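Local coordinates for protein acetyltransferase (PDB 6AO7) that binds acetyl-CoA and, as a member of the GNAT family, probably transfers its acetyl group to an acceptor that is not established, at residues F127-I132 against D154-T159. Numbering follows the deposited sequence.
Sequences FRITDI and DMILLT. With SO4 (sulfate ion), chain C.
With chi1 of Thr-130 at 55°, OG1 sits between its own N and carbonyl carbon; in Thr-159 OG1 lies anti to the carbonyl carbon (chi1 -55°), and Thr-130 OG1 and Thr-159 OG1 share a hydrogen bond of 2.8 Å. The side chains cross at about a right angle, with Thr-130 CG2 against Thr-159 CB. A classic beta bulge sets Thr-130 and Asp-131 together opposite Leu-157: Leu-157 O accepts Thr-130 N at 2.8 Å, in the carbonyl plane and nearly straight, and Asp-131 N at a longer 3.2 Å. Closing the bulge, Leu-157 N donates to Asp-131 O (2.8 Å), while Arg-128 and Thr-159 form a hydrogen-bonded antiparallel pair. In this GNAT sheet strand 128-133 is one of the two edge strands within the chain, and strand 155-161 separates it from strand 106-112. Ile-129 lies alongside Leu-158, CG1 to CD2 3.7 Å, and its CG2 touches Ile-156 CG2 at 3.8 Å. Helix 116-124 covers part of this apolar face, and Ile-132 of the second subunit also packs on Ile-129. Phe-127 rests its CB on Leu-158 CB (3.7 Å), its ring edge near Leu-158 O. Arg-128 reaches over to the second subunit, where its NH2 makes a salt bridge with Asp-154; its NH1 donates to sulfate O3 (3.1 Å), the anion lying at the guanidinium edge and also held by Asn-135 of that subunit.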
loop_
_atom_site.group_PDB
_atom_site.type_symbol
_atom_site.label_atom_id
_atom_site.label_comp_id
_atom_site.label_asym_id
_atom_site.label_seq_id
_atom_site.Cartn_x
_atom_site.Cartn_y
_atom_site.Cartn_z
ATOM N N PHE A 127 4.062 9.760 6.885
ATOM C CA PHE A 127 2.898 9.928 6.026
ATOM C C PHE A 127 1.869 8.851 6.326
ATOM O O PHE A 127 2.213 7.685 6.506
ATOM C CB PHE A 127 3.309 9.850 4.559
ATOM C CG PHE A 127 4.060 11.030 4.076
ATOM C CD1 PHE A 127 5.452 11.113 4.209
ATOM C CD2 PHE A 127 3.386 12.066 3.449
ATOM C CE1 PHE A 127 6.143 12.217 3.727
ATOM C CE2 PHE A 127 4.072 13.166 2.978
ATOM C CZ PHE A 127 5.456 13.245 3.116
ATOM N N ARG A 128 0.603 9.251 6.391
ATOM C CA ARG A 128 -0.505 8.316 6.557
ATOM C C ARG A 128 -1.199 8.141 5.214
ATOM O O ARG A 128 -1.336 9.099 4.455
ATOM C CB ARG A 128 -1.514 8.833 7.588
ATOM C CG ARG A 128 -0.951 9.052 8.985
ATOM C CD ARG A 128 -1.039 7.803 9.855
ATOM N NE ARG A 128 -2.415 7.373 10.121
ATOM C CZ ARG A 128 -3.156 7.801 11.142
ATOM N NH1 ARG A 128 -2.663 8.682 11.998
ATOM N NH2 ARG A 128 -4.396 7.345 11.308
ATOM N N ILE A 129 -1.669 6.928 4.927
ATOM C CA ILE A 129 -2.444 6.741 3.706
ATOM C C ILE A 129 -3.814 7.388 3.885
ATOM O O ILE A 129 -4.511 7.124 4.871
ATOM C CB ILE A 129 -2.550 5.252 3.362
ATOM C CG1 ILE A 129 -1.155 4.658 3.151
ATOM C CG2 ILE A 129 -3.429 5.056 2.149
ATOM C CD1 ILE A 129 -1.189 3.183 2.834
ATOM N N THR A 130 -4.193 8.283 2.963
ATOM C CA THR A 130 -5.446 9.007 3.191
ATOM C C THR A 130 -6.460 8.947 2.054
ATOM O O THR A 130 -7.661 9.096 2.308
ATOM C CB THR A 130 -5.181 10.479 3.525
ATOM O OG1 THR A 130 -4.377 11.092 2.503
ATOM C CG2 THR A 130 -4.509 10.606 4.894
ATOM N N ASP A 131 -6.025 8.738 0.812
ATOM C CA ASP A 131 -6.938 8.881 -0.317
ATOM C C ASP A 131 -6.514 7.977 -1.464
ATOM O O ASP A 131 -5.325 7.719 -1.660
ATOM C CB ASP A 131 -6.987 10.329 -0.826
ATOM C CG ASP A 131 -7.618 11.280 0.163
ATOM O OD1 ASP A 131 -8.865 11.352 0.193
ATOM O OD2 ASP A 131 -6.867 11.953 0.906
ATOM N N ILE A 132 -7.502 7.513 -2.234
ATOM C CA ILE A 132 -7.261 6.793 -3.484
ATOM C C ILE A 132 -7.804 7.631 -4.638
ATOM O O ILE A 132 -8.952 8.085 -4.591
ATOM C CB ILE A 132 -7.912 5.398 -3.480
ATOM C CG1 ILE A 132 -7.622 4.675 -2.166
ATOM C CG2 ILE A 132 -7.402 4.584 -4.667
ATOM C CD1 ILE A 132 -6.150 4.599 -1.859
ATOM N N ASP A 154 -3.923 3.421 -10.277
ATOM C CA ASP A 154 -4.499 4.351 -9.318
ATOM C C ASP A 154 -3.398 5.038 -8.527
ATOM O O ASP A 154 -2.304 4.496 -8.347
ATOM C CB ASP A 154 -5.450 3.628 -8.355
ATOM C CG ASP A 154 -6.401 2.673 -9.061
ATOM O OD1 ASP A 154 -6.623 1.557 -8.541
ATOM O OD2 ASP A 154 -6.933 3.019 -10.140
ATOM N N MET A 155 -3.674 6.251 -8.062
ATOM C CA MET A 155 -2.737 6.947 -7.197
ATOM C C MET A 155 -3.162 6.765 -5.748
ATOM O O MET A 155 -4.335 6.960 -5.415
ATOM C CB MET A 155 -2.647 8.435 -7.528
ATOM C CG MET A 155 -1.973 9.196 -6.424
ATOM S SD MET A 155 -1.663 10.898 -6.869
ATOM C CE MET A 155 -0.254 10.649 -7.955
ATOM N N ILE A 156 -2.213 6.368 -4.900
ATOM C CA ILE A 156 -2.402 6.340 -3.456
ATOM C C ILE A 156 -1.843 7.628 -2.885
ATOM O O ILE A 156 -0.655 7.927 -3.057
ATOM C CB ILE A 156 -1.709 5.126 -2.822
ATOM C CG1 ILE A 156 -2.189 3.853 -3.498
ATOM C CG2 ILE A 156 -1.956 5.116 -1.320
ATOM C CD1 ILE A 156 -1.388 2.651 -3.073
ATOM N N LEU A 157 -2.690 8.403 -2.217
ATOM C CA LEU A 157 -2.283 9.689 -1.667
ATOM C C LEU A 157 -2.019 9.527 -0.176
ATOM O O LEU A 157 -2.855 8.975 0.544
ATOM C CB LEU A 157 -3.370 10.740 -1.911
ATOM C CG LEU A 157 -2.992 12.205 -2.149
ATOM C CD1 LEU A 157 -2.246 12.372 -3.464
ATOM C CD2 LEU A 157 -4.217 13.098 -2.119
ATOM N N LEU A 158 -0.866 10.006 0.280
ATOM C CA LEU A 158 -0.506 9.977 1.689
ATOM C C LEU A 158 -0.298 11.399 2.186
ATOM O O LEU A 158 0.147 12.267 1.443
ATOM C CB LEU A 158 0.774 9.161 1.949
ATOM C CG LEU A 158 0.836 7.728 1.420
ATOM C CD1 LEU A 158 1.409 7.679 -0.001
ATOM C CD2 LEU A 158 1.693 6.838 2.362
ATOM N N THR A 159 -0.590 11.617 3.466
ATOM C CA THR A 159 -0.643 12.950 4.038
ATOM C C THR A 159 0.052 12.949 5.379
ATOM O O THR A 159 -0.152 12.048 6.192
ATOM C CB THR A 159 -2.079 13.442 4.252
ATOM O OG1 THR A 159 -2.800 13.377 3.019
ATOM C CG2 THR A 159 -2.071 14.869 4.760
HETATM S S SO4 C . -5.138 10.680 14.722
HETATM O O1 SO4 C . -4.653 12.053 14.642
HETATM O O2 SO4 C . -4.304 9.920 15.649
HETATM O O3 SO4 C . -5.077 10.058 13.404
HETATM O O4 SO4 C . -6.523 10.688 15.189
#